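Local atomic coordinates of TonB-dependent siderophore receptor (Pseudomonas aeruginosa 39016, PDB entry 5NEC), a protein that probably takes up iron-siderophore complexes, and siderophore-drug conjugates with them, across the bacterial outer membrane using energy relayed by TonB. Residues G305-D310 with S337-A342; H231-S236 with K278-T283; R369-R374 with N427-T432; T106-V111 with T301-N306. One frame throughout, in Å; residues are numbered along the deposited sequence.

Contact 1. Residues G305-D310 with S337-A342; sequences GNSHQD and STTTTA. With C8E ((hydroxyethyloxy)tri(ethyloxy)octane), chain C.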
loop_
_atom_site.group_PDB
_atom_site.type_symbol
_atom_site.label_atom_id
_atom_site.label_comp_id
_atom_site.label_asym_id
_atom_site.label_seq_id
_atom_site.Cartn_x
_atom_site.Cartn_y
_atom_site.Cartn_z
ATOM N N GLY A 305 -2.621 4.116 -18.615
ATOM C CA GLY A 305 -1.448 4.019 -17.746
ATOM C C GLY A 305 -0.302 3.305 -18.424
ATOM O O GLY A 305 -0.510 2.461 -19.267
ATOM N N ASN A 306 0.916 3.632 -18.018
ATOM C CA ASN A 306 2.132 3.154 -18.652
ATOM C C ASN A 306 3.236 3.114 -17.586
ATOM O O ASN A 306 3.563 4.156 -17.012
ATOM C CB ASN A 306 2.473 4.135 -19.772
ATOM C CG ASN A 306 3.821 3.881 -20.399
ATOM O OD1 ASN A 306 4.313 2.752 -20.404
ATOM N ND2 ASN A 306 4.462 4.940 -20.852
ATOM N N SER A 307 3.792 1.932 -17.293
ATOM C CA SER A 307 4.848 1.820 -16.268
ATOM C C SER A 307 6.016 0.959 -16.718
ATOM O O SER A 307 5.819 -0.076 -17.318
ATOM C CB SER A 307 4.294 1.309 -14.936
ATOM O OG SER A 307 3.996 -0.051 -15.034
ATOM N N HIS A 308 7.228 1.421 -16.430
ATOM C CA HIS A 308 8.449 0.719 -16.750
ATOM C C HIS A 308 9.214 0.452 -15.442
ATOM O O HIS A 308 9.269 1.307 -14.548
ATOM C CB HIS A 308 9.299 1.547 -17.716
ATOM C CG HIS A 308 10.564 0.863 -18.134
ATOM N ND1 HIS A 308 10.578 -0.328 -18.839
ATOM C CD2 HIS A 308 11.863 1.189 -17.924
ATOM C CE1 HIS A 308 11.827 -0.694 -19.059
ATOM N NE2 HIS A 308 12.626 0.212 -18.523
ATOM N N GLN A 309 9.785 -0.740 -15.329
ATOM C CA GLN A 309 10.662 -1.095 -14.228
ATOM C C GLN A 309 11.905 -1.791 -14.746
ATOM O O GLN A 309 11.831 -2.695 -15.570
ATOM C CB GLN A 309 9.941 -2.002 -13.260
ATOM C CG GLN A 309 8.936 -1.248 -12.438
ATOM C CD GLN A 309 8.108 -2.162 -11.579
ATOM O OE1 GLN A 309 7.880 -3.319 -11.940
ATOM N NE2 GLN A 309 7.642 -1.649 -10.419
ATOM N N ASP A 310 13.046 -1.347 -14.250
ATOM C CA ASP A 310 14.339 -1.874 -14.622
ATOM C C ASP A 310 15.155 -2.014 -13.305
ATOM O O ASP A 310 15.730 -1.020 -12.791
ATOM C CB ASP A 310 14.966 -0.930 -15.656
ATOM C CG ASP A 310 16.244 -1.465 -16.262
ATOM O OD1 ASP A 310 16.601 -2.656 -16.097
ATOM O OD2 ASP A 310 16.928 -0.660 -16.909
ATOM N N SER A 337 10.495 -4.813 -16.873
ATOM C CA SER A 337 9.072 -4.928 -17.033
ATOM C C SER A 337 8.476 -3.678 -17.690
ATOM O O SER A 337 8.880 -2.575 -17.363
ATOM C CB SER A 337 8.488 -5.154 -15.652
ATOM O OG SER A 337 7.085 -5.260 -15.676
ATOM N N THR A 338 7.549 -3.853 -18.634
ATOM C CA THR A 338 6.743 -2.737 -19.154
ATOM C C THR A 338 5.293 -3.125 -19.123
ATOM O O THR A 338 4.951 -4.225 -19.524
ATOM C CB THR A 338 7.108 -2.326 -20.599
ATOM O OG1 THR A 338 8.465 -1.904 -20.631
ATOM C CG2 THR A 338 6.247 -1.142 -21.089
ATOM N N THR A 339 4.441 -2.223 -18.658
ATOM C CA THR A 339 3.015 -2.492 -18.587
ATOM C C THR A 339 2.228 -1.298 -19.110
ATOM O O THR A 339 2.554 -0.153 -18.827
ATOM C CB THR A 339 2.565 -2.842 -17.146
ATOM O OG1 THR A 339 3.294 -3.982 -16.688
ATOM C CG2 THR A 339 1.116 -3.211 -17.096
ATOM N N THR A 340 1.183 -1.601 -19.865
ATOM C CA THR A 340 0.284 -0.638 -20.460
ATOM C C THR A 340 -1.090 -1.038 -19.958
ATOM O O THR A 340 -1.397 -2.224 -19.923
ATOM C CB THR A 340 0.400 -0.759 -21.988
ATOM O OG1 THR A 340 1.686 -0.270 -22.390
ATOM C CG2 THR A 340 -0.675 0.012 -22.725
ATOM N N THR A 341 -1.896 -0.077 -19.510
ATOM C CA THR A 341 -3.252 -0.359 -19.030
ATOM C C THR A 341 -4.203 0.670 -19.608
ATOM O O THR A 341 -3.899 1.861 -19.614
ATOM C CB THR A 341 -3.336 -0.335 -17.486
ATOM O OG1 THR A 341 -2.360 -1.228 -16.941
ATOM C CG2 THR A 341 -4.716 -0.782 -16.986
ATOM N N ALA A 342 -5.347 0.204 -20.085
ATOM C CA ALA A 342 -6.382 1.077 -20.610
ATOM C C ALA A 342 -7.709 0.654 -19.972
ATOM O O ALA A 342 -8.083 -0.520 -20.078
ATOM C CB ALA A 342 -6.433 0.960 -22.119
HETATM C C1 C8E C . -10.341 -0.945 -23.935
HETATM C C2 C8E C . -10.499 0.279 -23.051
HETATM C C3 C8E C . -9.978 1.561 -23.716
HETATM C C4 C8E C . -9.880 2.737 -22.729
HETATM C C5 C8E C . -9.625 4.098 -23.401
HETATM C C6 C8E C . -8.583 4.960 -22.665
HETATM C C7 C8E C . -8.560 6.402 -23.183
HETATM C C8 C8E C . -7.398 7.231 -22.660
#

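Contact 2. Residues H231-S236 with K278-T283; sequences HYHLES and KSRIDT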
loop_
_atom_site.group_PDB
_atom_site.type_symbol
_atom_site.label_atom_id
_atom_site.label_comp_id
_atom_site.label_asym_id
_atom_site.label_seq_id
_atom_site.Cartn_x
_atom_site.Cartn_y
_atom_site.Cartn_z
ATOM N N HIS A 231 -3.065 14.154 -15.047
ATOM C CA HIS A 231 -1.931 13.350 -15.381
ATOM C C HIS A 231 -1.075 13.181 -14.132
ATOM O O HIS A 231 -0.984 14.100 -13.312
ATOM C CB HIS A 231 -1.126 13.935 -16.543
ATOM C CG HIS A 231 -0.159 12.953 -17.127
ATOM N ND1 HIS A 231 -0.504 12.086 -18.142
ATOM C CD2 HIS A 231 1.105 12.626 -16.769
ATOM C CE1 HIS A 231 0.522 11.296 -18.410
ATOM N NE2 HIS A 231 1.509 11.602 -17.586
ATOM N N TYR A 232 -0.489 11.985 -13.986
ATOM C CA TYR A 232 0.397 11.638 -12.884
ATOM C C TYR A 232 1.713 11.048 -13.433
ATOM O O TYR A 232 1.715 10.106 -14.216
ATOM C CB TYR A 232 -0.285 10.634 -11.945
ATOM C CG TYR A 232 0.575 10.242 -10.764
ATOM C CD1 TYR A 232 0.655 11.052 -9.648
ATOM C CD2 TYR A 232 1.326 9.060 -10.771
ATOM C CE1 TYR A 232 1.434 10.703 -8.558
ATOM C CE2 TYR A 232 2.118 8.705 -9.688
ATOM C CZ TYR A 232 2.161 9.526 -8.581
ATOM O OH TYR A 232 2.935 9.211 -7.489
ATOM N N HIS A 233 2.832 11.603 -13.003
ATOM C CA HIS A 233 4.124 11.163 -13.456
ATOM C C HIS A 233 5.074 11.043 -12.273
ATOM O O HIS A 233 5.237 12.015 -11.544
ATOM C CB HIS A 233 4.698 12.145 -14.460
ATOM C CG HIS A 233 6.015 11.716 -15.018
ATOM N ND1 HIS A 233 6.115 10.806 -16.044
ATOM C CD2 HIS A 233 7.284 12.023 -14.663
ATOM C CE1 HIS A 233 7.387 10.574 -16.309
ATOM N NE2 HIS A 233 8.117 11.299 -15.484
ATOM N N LEU A 234 5.681 9.863 -12.096
ATOM C CA LEU A 234 6.733 9.652 -11.103
ATOM C C LEU A 234 7.868 8.828 -11.701
ATOM O O LEU A 234 7.638 7.802 -12.343
ATOM C CB LEU A 234 6.180 8.936 -9.863
ATOM C CG LEU A 234 7.144 8.886 -8.657
ATOM C CD1 LEU A 234 7.146 10.208 -7.902
ATOM C CD2 LEU A 234 6.769 7.762 -7.719
ATOM N N GLU A 235 9.091 9.277 -11.452
ATOM C CA GLU A 235 10.306 8.642 -11.934
ATOM C C GLU A 235 11.206 8.411 -10.736
ATOM O O GLU A 235 11.339 9.302 -9.902
ATOM C CB GLU A 235 10.997 9.582 -12.908
ATOM C CG GLU A 235 12.020 8.924 -13.829
ATOM C CD GLU A 235 12.045 9.610 -15.171
ATOM O OE1 GLU A 235 10.947 9.658 -15.802
ATOM O OE2 GLU A 235 13.118 10.106 -15.585
ATOM N N SER A 236 11.804 7.231 -10.621
ATOM C CA SER A 236 12.694 6.965 -9.501
ATOM C C SER A 236 13.924 6.186 -9.884
ATOM O O SER A 236 13.933 5.486 -10.870
ATOM C CB SER A 236 11.947 6.303 -8.347
ATOM O OG SER A 236 11.515 5.029 -8.681
ATOM N N LYS A 278 15.256 1.322 -11.140
ATOM C CA LYS A 278 14.757 2.446 -11.929
ATOM C C LYS A 278 13.312 2.199 -12.274
ATOM O O LYS A 278 12.971 1.115 -12.698
ATOM C CB LYS A 278 15.548 2.578 -13.224
ATOM C CG LYS A 278 16.903 3.159 -12.977
ATOM C CD LYS A 278 17.885 2.877 -14.114
ATOM C CE LYS A 278 19.203 3.578 -13.819
ATOM N NZ LYS A 278 20.328 3.000 -14.607
ATOM N N SER A 279 12.465 3.203 -12.083
ATOM C CA SER A 279 11.081 3.076 -12.494
ATOM C C SER A 279 10.510 4.388 -12.998
ATOM O O SER A 279 11.021 5.461 -12.705
ATOM C CB SER A 279 10.217 2.446 -11.388
ATOM O OG SER A 279 9.816 3.389 -10.443
ATOM N N ARG A 280 9.475 4.252 -13.821
ATOM C CA ARG A 280 8.765 5.360 -14.416
ATOM C C ARG A 280 7.309 4.962 -14.420
ATOM O O ARG A 280 6.997 3.862 -14.861
ATOM C CB ARG A 280 9.254 5.596 -15.837
ATOM C CG ARG A 280 8.679 6.856 -16.467
ATOM C CD ARG A 280 9.202 7.088 -17.891
ATOM N NE ARG A 280 10.643 7.397 -17.890
ATOM C CZ ARG A 280 11.336 7.980 -18.876
ATOM N NH1 ARG A 280 10.750 8.367 -20.018
ATOM N NH2 ARG A 280 12.644 8.201 -18.698
ATOM N N ILE A 281 6.427 5.823 -13.907
ATOM C CA ILE A 281 4.989 5.632 -14.083
ATOM C C ILE A 281 4.356 6.893 -14.685
ATOM O O ILE A 281 4.695 8.004 -14.305
ATOM C CB ILE A 281 4.246 5.165 -12.810
ATOM C CG1 ILE A 281 2.746 5.062 -13.114
ATOM C CG2 ILE A 281 4.497 6.096 -11.654
ATOM C CD1 ILE A 281 1.992 4.086 -12.244
ATOM N N ASP A 282 3.474 6.685 -15.670
ATOM C CA ASP A 282 2.653 7.723 -16.301
ATOM C C ASP A 282 1.198 7.272 -16.282
ATOM O O ASP A 282 0.904 6.156 -16.696
ATOM C CB ASP A 282 3.077 7.924 -17.737
ATOM C CG ASP A 282 4.330 8.726 -17.854
ATOM O OD1 ASP A 282 4.235 9.944 -17.618
ATOM O OD2 ASP A 282 5.420 8.167 -18.162
ATOM N N THR A 283 0.298 8.124 -15.800
ATOM C CA THR A 283 -1.131 7.812 -15.744
ATOM C C THR A 283 -1.956 9.059 -16.121
ATOM O O THR A 283 -1.769 10.138 -15.554
ATOM C CB THR A 283 -1.497 7.287 -14.349
ATOM O OG1 THR A 283 -0.800 6.067 -14.147
ATOM C CG2 THR A 283 -2.968 6.972 -14.209
#

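Contact 3. Residues R369-R374 with N427-T432; sequences REDSKR and NTVGTT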
loop_
_atom_site.group_PDB
_atom_site.type_symbol
_atom_site.label_atom_id
_atom_site.label_comp_id
_atom_site.label_asym_id
_atom_site.label_seq_id
_atom_site.Cartn_x
_atom_site.Cartn_y
_atom_site.Cartn_z
ATOM N N ARG A 369 -7.929 -3.329 -20.677
ATOM C CA ARG A 369 -6.932 -4.064 -21.442
ATOM C C ARG A 369 -5.578 -3.838 -20.789
ATOM O O ARG A 369 -5.169 -2.692 -20.663
ATOM C CB ARG A 369 -6.916 -3.560 -22.873
ATOM C CG ARG A 369 -5.999 -4.330 -23.799
ATOM C CD ARG A 369 -6.239 -3.923 -25.243
ATOM N NE ARG A 369 -5.454 -4.718 -26.185
ATOM C CZ ARG A 369 -4.148 -4.560 -26.426
ATOM N NH1 ARG A 369 -3.427 -3.624 -25.788
ATOM N NH2 ARG A 369 -3.542 -5.351 -27.310
ATOM N N GLU A 370 -4.912 -4.905 -20.346
ATOM C CA GLU A 370 -3.535 -4.809 -19.855
ATOM C C GLU A 370 -2.570 -5.539 -20.790
ATOM O O GLU A 370 -2.803 -6.685 -21.131
ATOM C CB GLU A 370 -3.384 -5.341 -18.424
ATOM C CG GLU A 370 -1.908 -5.525 -18.012
ATOM C CD GLU A 370 -1.597 -5.291 -16.538
ATOM O OE1 GLU A 370 -0.954 -6.175 -15.907
ATOM O OE2 GLU A 370 -1.950 -4.205 -16.017
ATOM N N ASP A 371 -1.502 -4.844 -21.192
ATOM C CA ASP A 371 -0.351 -5.381 -21.934
ATOM C C ASP A 371 0.795 -5.462 -20.955
ATOM O O ASP A 371 1.132 -4.450 -20.361
ATOM C CB ASP A 371 0.126 -4.393 -23.009
ATOM C CG ASP A 371 -0.374 -4.717 -24.380
ATOM O OD1 ASP A 371 -1.606 -4.963 -24.508
ATOM O OD2 ASP A 371 0.465 -4.690 -25.336
ATOM N N SER A 372 1.427 -6.611 -20.794
ATOM C CA SER A 372 2.662 -6.640 -20.017
ATOM C C SER A 372 3.760 -7.368 -20.770
ATOM O O SER A 372 3.503 -8.313 -21.507
ATOM C CB SER A 372 2.442 -7.210 -18.617
ATOM O OG SER A 372 2.246 -8.586 -18.661
ATOM N N LYS A 373 4.979 -6.886 -20.592
ATOM C CA LYS A 373 6.164 -7.485 -21.171
ATOM C C LYS A 373 7.134 -7.725 -20.038
ATOM O O LYS A 373 7.603 -6.764 -19.454
ATOM C CB LYS A 373 6.774 -6.540 -22.199
ATOM C CG LYS A 373 5.803 -6.189 -23.303
ATOM C CD LYS A 373 6.485 -5.426 -24.444
ATOM C CE LYS A 373 5.743 -5.593 -25.782
ATOM N NZ LYS A 373 4.995 -4.362 -26.189
ATOM N N ARG A 374 7.417 -8.992 -19.726
ATOM C CA ARG A 374 8.399 -9.344 -18.685
ATOM C C ARG A 374 9.688 -9.891 -19.310
ATOM O O ARG A 374 9.664 -10.890 -20.003
ATOM C CB ARG A 374 7.809 -10.331 -17.660
ATOM C CG ARG A 374 8.722 -10.508 -16.420
ATOM C CD ARG A 374 8.242 -11.456 -15.319
ATOM N NE ARG A 374 7.903 -12.808 -15.800
ATOM C CZ ARG A 374 8.753 -13.822 -16.009
ATOM N NH1 ARG A 374 10.065 -13.693 -15.800
ATOM N NH2 ARG A 374 8.277 -14.993 -16.451
ATOM N N ASN A 427 5.227 -12.007 -22.986
ATOM C CA ASN A 427 4.324 -10.927 -23.356
ATOM C C ASN A 427 2.894 -11.374 -23.159
ATOM O O ASN A 427 2.476 -12.354 -23.751
ATOM C CB ASN A 427 4.497 -10.557 -24.823
ATOM C CG ASN A 427 5.834 -9.915 -25.117
ATOM O OD1 ASN A 427 6.516 -9.381 -24.237
ATOM N ND2 ASN A 427 6.226 -9.976 -26.376
ATOM N N THR A 428 2.136 -10.638 -22.365
ATOM C CA THR A 428 0.783 -11.011 -22.018
ATOM C C THR A 428 -0.205 -9.893 -22.364
ATOM O O THR A 428 0.044 -8.731 -22.047
ATOM C CB THR A 428 0.689 -11.307 -20.510
ATOM O OG1 THR A 428 1.764 -12.184 -20.121
ATOM C CG2 THR A 428 -0.671 -11.937 -20.161
ATOM N N VAL A 429 -1.314 -10.251 -23.008
ATOM C CA VAL A 429 -2.395 -9.315 -23.307
ATOM C C VAL A 429 -3.660 -9.798 -22.592
ATOM O O VAL A 429 -4.149 -10.889 -22.887
ATOM C CB VAL A 429 -2.636 -9.203 -24.828
ATOM C CG1 VAL A 429 -3.843 -8.317 -25.128
ATOM C CG2 VAL A 429 -1.380 -8.665 -25.516
ATOM N N GLY A 430 -4.173 -8.985 -21.662
ATOM C CA GLY A 430 -5.392 -9.301 -20.869
ATOM C C GLY A 430 -6.564 -8.366 -21.153
ATOM O O GLY A 430 -6.365 -7.181 -21.331
ATOM N N THR A 431 -7.773 -8.920 -21.209
ATOM C CA THR A 431 -9.023 -8.168 -21.402
ATOM C C THR A 431 -9.923 -8.477 -20.219
ATOM O O THR A 431 -9.978 -9.628 -19.780
ATOM C CB THR A 431 -9.740 -8.603 -22.697
ATOM O OG1 THR A 431 -9.043 -8.069 -23.813
ATOM C CG2 THR A 431 -11.190 -8.119 -22.774
ATOM N N THR A 432 -10.613 -7.458 -19.697
ATOM C CA THR A 432 -11.655 -7.662 -18.691
ATOM C C THR A 432 -12.935 -6.930 -19.101
ATOM O O THR A 432 -12.883 -5.866 -19.696
ATOM C CB THR A 432 -11.243 -7.157 -17.292
ATOM O OG1 THR A 432 -11.012 -5.756 -17.359
ATOM C CG2 THR A 432 -10.023 -7.853 -16.749
HETATM O O HOH W 1 3.925 -10.903 -19.141
#

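Contact 4. Residues T106-V111 with T301-N306; sequences TYVDGV and TSRYGN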
loop_
_atom_site.group_PDB
_atom_site.type_symbol
_atom_site.label_atom_id
_atom_site.label_comp_id
_atom_site.label_asym_id
_atom_site.label_seq_id
_atom_site.Cartn_x
_atom_site.Cartn_y
_atom_site.Cartn_z
ATOM N N THR A 106 -5.260 -2.723 -5.379
ATOM C CA THR A 106 -4.898 -1.339 -5.115
ATOM C C THR A 106 -5.513 -0.464 -6.208
ATOM O O THR A 106 -5.324 -0.692 -7.392
ATOM C CB THR A 106 -3.372 -1.152 -4.987
ATOM O OG1 THR A 106 -2.908 -1.918 -3.874
ATOM C CG2 THR A 106 -3.014 0.312 -4.744
ATOM N N TYR A 107 -6.267 0.527 -5.761
ATOM C CA TYR A 107 -7.062 1.383 -6.611
ATOM C C TYR A 107 -6.600 2.824 -6.416
ATOM O O TYR A 107 -6.167 3.196 -5.325
ATOM C CB TYR A 107 -8.545 1.208 -6.252
ATOM C CG TYR A 107 -9.033 -0.200 -6.532
ATOM C CD1 TYR A 107 -9.549 -0.537 -7.780
ATOM C CD2 TYR A 107 -8.956 -1.205 -5.562
ATOM C CE1 TYR A 107 -9.981 -1.820 -8.061
ATOM C CE2 TYR A 107 -9.390 -2.498 -5.833
ATOM C CZ TYR A 107 -9.897 -2.789 -7.091
ATOM O OH TYR A 107 -10.342 -4.043 -7.400
ATOM N N VAL A 108 -6.641 3.602 -7.497
ATOM C CA VAL A 108 -6.494 5.051 -7.433
ATOM C C VAL A 108 -7.820 5.628 -7.909
ATOM O O VAL A 108 -8.203 5.435 -9.072
ATOM C CB VAL A 108 -5.315 5.559 -8.291
ATOM C CG1 VAL A 108 -5.306 7.084 -8.342
ATOM C CG2 VAL A 108 -3.990 5.015 -7.748
ATOM N N ASP A 109 -8.531 6.301 -6.999
ATOM C CA ASP A 109 -9.874 6.823 -7.266
ATOM C C ASP A 109 -10.799 5.774 -7.883
ATOM O O ASP A 109 -11.345 5.966 -8.956
ATOM C CB ASP A 109 -9.802 8.060 -8.159
ATOM C CG ASP A 109 -8.964 9.160 -7.549
ATOM O OD1 ASP A 109 -9.366 9.699 -6.497
ATOM O OD2 ASP A 109 -7.889 9.487 -8.110
ATOM N N GLY A 110 -10.915 4.641 -7.206
ATOM C CA GLY A 110 -11.819 3.568 -7.597
ATOM C C GLY A 110 -11.546 2.861 -8.916
ATOM O O GLY A 110 -12.425 2.179 -9.427
ATOM N N VAL A 111 -10.347 3.010 -9.475
ATOM C CA VAL A 111 -9.988 2.330 -10.725
ATOM C C VAL A 111 -8.665 1.615 -10.521
ATOM O O VAL A 111 -7.813 2.123 -9.797
ATOM C CB VAL A 111 -9.882 3.342 -11.889
ATOM C CG1 VAL A 111 -9.480 2.644 -13.199
ATOM C CG2 VAL A 111 -11.187 4.118 -12.030
ATOM N N THR A 301 -15.295 7.334 -16.848
ATOM C CA THR A 301 -13.909 7.523 -16.492
ATOM C C THR A 301 -13.055 6.711 -17.449
ATOM O O THR A 301 -13.320 5.535 -17.690
ATOM C CB THR A 301 -13.655 7.071 -15.047
ATOM O OG1 THR A 301 -14.525 7.800 -14.176
ATOM C CG2 THR A 301 -12.187 7.320 -14.620
ATOM N N SER A 302 -12.038 7.360 -18.002
ATOM C CA SER A 302 -11.078 6.714 -18.870
ATOM C C SER A 302 -9.717 6.882 -18.253
ATOM O O SER A 302 -9.344 7.994 -17.894
ATOM C CB SER A 302 -11.103 7.350 -20.253
ATOM O OG SER A 302 -12.407 7.246 -20.773
ATOM N N ARG A 303 -8.986 5.778 -18.116
ATOM C CA ARG A 303 -7.617 5.823 -17.649
ATOM C C ARG A 303 -6.701 5.106 -18.657
ATOM O O ARG A 303 -6.981 3.977 -19.072
ATOM C CB ARG A 303 -7.510 5.220 -16.241
ATOM C CG ARG A 303 -6.083 5.211 -15.708
ATOM C CD ARG A 303 -6.048 4.917 -14.224
ATOM N NE ARG A 303 -6.515 6.059 -13.458
ATOM C CZ ARG A 303 -6.923 6.012 -12.189
ATOM N NH1 ARG A 303 -6.921 4.874 -11.497
ATOM N NH2 ARG A 303 -7.330 7.128 -11.586
ATOM N N TYR A 304 -5.638 5.790 -19.074
ATOM C CA TYR A 304 -4.513 5.167 -19.743
ATOM C C TYR A 304 -3.292 5.251 -18.807
ATOM O O TYR A 304 -2.954 6.323 -18.302
ATOM C CB TYR A 304 -4.205 5.828 -21.085
ATOM C CG TYR A 304 -3.087 5.099 -21.810
ATOM C CD1 TYR A 304 -3.372 4.035 -22.685
ATOM C CD2 TYR A 304 -1.746 5.413 -21.577
ATOM C CE1 TYR A 304 -2.357 3.326 -23.317
ATOM C CE2 TYR A 304 -0.731 4.708 -22.204
ATOM C CZ TYR A 304 -1.033 3.674 -23.075
ATOM O OH TYR A 304 -0.012 2.990 -23.681
ATOM N N GLY A 305 -2.621 4.116 -18.615
ATOM C CA GLY A 305 -1.448 4.019 -17.746
ATOM C C GLY A 305 -0.302 3.305 -18.424
ATOM O O GLY A 305 -0.510 2.461 -19.267
ATOM N N ASN A 306 0.916 3.632 -18.018
ATOM C CA ASN A 306 2.132 3.154 -18.652
ATOM C C ASN A 306 3.236 3.114 -17.586
ATOM O O ASN A 306 3.563 4.156 -17.012
ATOM C CB ASN A 306 2.473 4.135 -19.772
ATOM C CG ASN A 306 3.821 3.881 -20.399
ATOM O OD1 ASN A 306 4.313 2.752 -20.404
ATOM N ND2 ASN A 306 4.462 4.940 -20.852
#

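Contact 1. Residues G305-D310 with S337-A342
The His308 ring meets the hydroxyl of Thr338 at its edge, close to the ring plane, with ND1 3.2 Å from OG1 in a hydrogen bond whose donor could be either atom. Ser337 O lies obliquely to the same ring. With CG opposite the backbone N (chi1 -178°), the imidazole stands on the sheet face with its ND1 edge turned to Thr338 OG1, which leans back beside its own N (chi1 -61°), and the two side chains cross obliquely. Histidine and threonine suit this partly exposed face, having both polar atoms and carbon to pack over the backbone.

The strands are antiparallel, 171° between their directions, and belong to the hairpin formed by 296-316 and 327-354 in the transmembrane beta-barrel of a TonB-dependent receptor. Hydrogen-bonded pairs alternate with non-hydrogen-bonded ones. Gly305 N donates to Thr341 O at 2.8 Å, Ser307 N to Thr339 O at 2.9 Å, and Ser337 N to Gln309 O at 2.8 Å, each answered by a return bond within the same pair. Between them Asn306 CA sets its C-H against Thr339 O at 3.3 Å.

The face bearing Ser307, Gln309, Ser337, Thr339 and Thr341 turns to the barrel interior, where Thr114 and Gln117 of a plug loop touch it. Serines and threonines predominate there, and Ser307 OG rests 3.8 Å from Thr339 CB. Gly305, which has no side chain, takes the place opposite Thr341. Beyond the far end of the pairing, the methyl of Ala342 lies 3.9 Å from C4 of the detergent C8E.

Contact 2. Residues H231-S236 with K278-T283
Asp282 OD1 joins two histidines by hydrogen bonds. His233 ND1 gives it a short bond of 2.6 Å, arriving from above the carboxylate plane, whereas His231 NE2 reaches its anti lone pair at 3.2 Å, nearly straight (172°). ND1 of His231 is bonded to Ser284, fixing that ring. Two imidazoles around one carboxylate would be expected to stabilise its negative charge.

Charge pairing follows along the same face. Glu235 OE1 lies over a face of the Arg280 guanidinium, 3.1 Å from NE, with the two planar groups almost parallel; the attraction is purely electrostatic, as no N-H points at the oxygen. His233 NE2, on the same strand as Glu235, adds a longer, bent hydrogen bond to that oxygen.

Apolar packing forms the middle of the opposite face, where Ile281 CG2 sits 3.8 Å from Leu234 CB and at the edge of the Tyr232 ring. Toward one end Ser236 OG and Ser279 OG share a 2.9 Å hydrogen bond, with either as possible donor.

In the antiparallel beta-barrel wall, strand 206-219 continues the pairing beyond 231-236 and strand 296-316 beyond 278-283, while plug loop residues Asp113, Thr114 and Gln117 touch Ile281 from inside.

Contact 3. Residues R369-R374 with N427-T432
Glu370 and Gly430 form one hydrogen-bonded antiparallel pair and Ser372 with Thr428 the next, Gly430 N reaching Glu370 O at 2.7 Å in an almost straight bond (175°).

On one face, Arg369 extends outward from the sheet, leaning toward Asp371 and slanting across Val429; a face of its guanidinium rests on Val429 CG1, 3.7 Å from NH2, and NH1 forms a 2.6 Å salt bridge to Asp371 OD1. The same oxygen lies beside Val429 CG2 at 3.8 Å, so the valine gives the ion pair an apolar neighbour. Farther along, CB and CG of Lys373 pass close to the Asn427 amide oxygen, CG 3.4 Å from OD1.

On the other face, beside the longer Glu370, the side chains are small. Ser372 OG, standing between the backbone N and carbonyl carbon (chi1 73°), packs 3.6 Å from Thr428 CB. One water joins the two hydroxyls, 2.9 Å from Ser372 OG and 2.7 Å from Thr428 OG1.

Within the barrel wall, strand 327-354 flanks 369-374, where Glu370 and Ser372 touch Thr339; on the far side, strand 447-464 borders 427-432, with Ala462 against Thr428 and Phe458 against Thr432.

Contact 4. Residues T106-V111 with T301-N306
Arg303 reaches Val108 and Val111 by running straight out from its strand, CG opposite the backbone N (chi1 179°) and the chain still extended at CD, before a bend at chi3 (-73°) turns the guanidinium to the turn of 106-111. Val111 comes to meet it from the opposite direction, while the Val108 side chain crosses it at about a right angle.

The guanidinium grips one atom end-on with two nitrogens. NH1 donates to Val108 O at 2.8 Å and NH2 to the same oxygen at 3.2 Å, less straight and from above the carbonyl plane. Val108 O also accepts the N-H of Val111, 3.3 Å away, closing a type I' turn from Val108 to Val111. Asp109 and Gly110 occupy its two corners with positive phi, a conformation that glycine adopts easily. Around the polar grip, Val111 CB packs 3.4 Å from Arg303 NH1. Val108 CG1 lies 3.8 Å from Arg303 NH2, the branched valines shielding the bonds with carbon. Val111 CG2 also meets the methyl CG2 of Thr301 at 4.2 Å.

This is a junction of the two domains of a TonB-dependent receptor: the turn belongs to the plug and Arg303 to the barrel strand 296-316. Thr285 of the adjacent strand receives the Arg303 NE bond, steadying the guanidinium. Asp109 OD2 stays 4.2 Å from NH2, beyond a salt bridge, and is hydrogen-bonded to Ser151. Between these two segments the hydrogen bonding goes to a neutral carbonyl, which the buried arginine charge probably polarises, with Asp109 perhaps adding a weaker long-range attraction.

Overall arrangement
Contacts 2, 1 and 3 follow one another around the barrel wall. Contact 1 lies in the middle, its centre about 9 Å from that of contact 2 and about 10 Å from that of contact 3. Asn306 N probably bonds to Asp282 O at 2.8 Å on one flank, and Thr338 O to Lys373 N at 2.9 Å on the other, whereas contacts 2 and 3 do not touch. Contact 4 shares Gly305 and Asn306 with contact 1 and leads inward to the plug, which also touches contacts 1 and 2 through Thr114. A bound C8E detergent lies about 4 Å from the Arg369 side chain of contact 3, and bound C8E touches Ser302 and Tyr304 of contact 4.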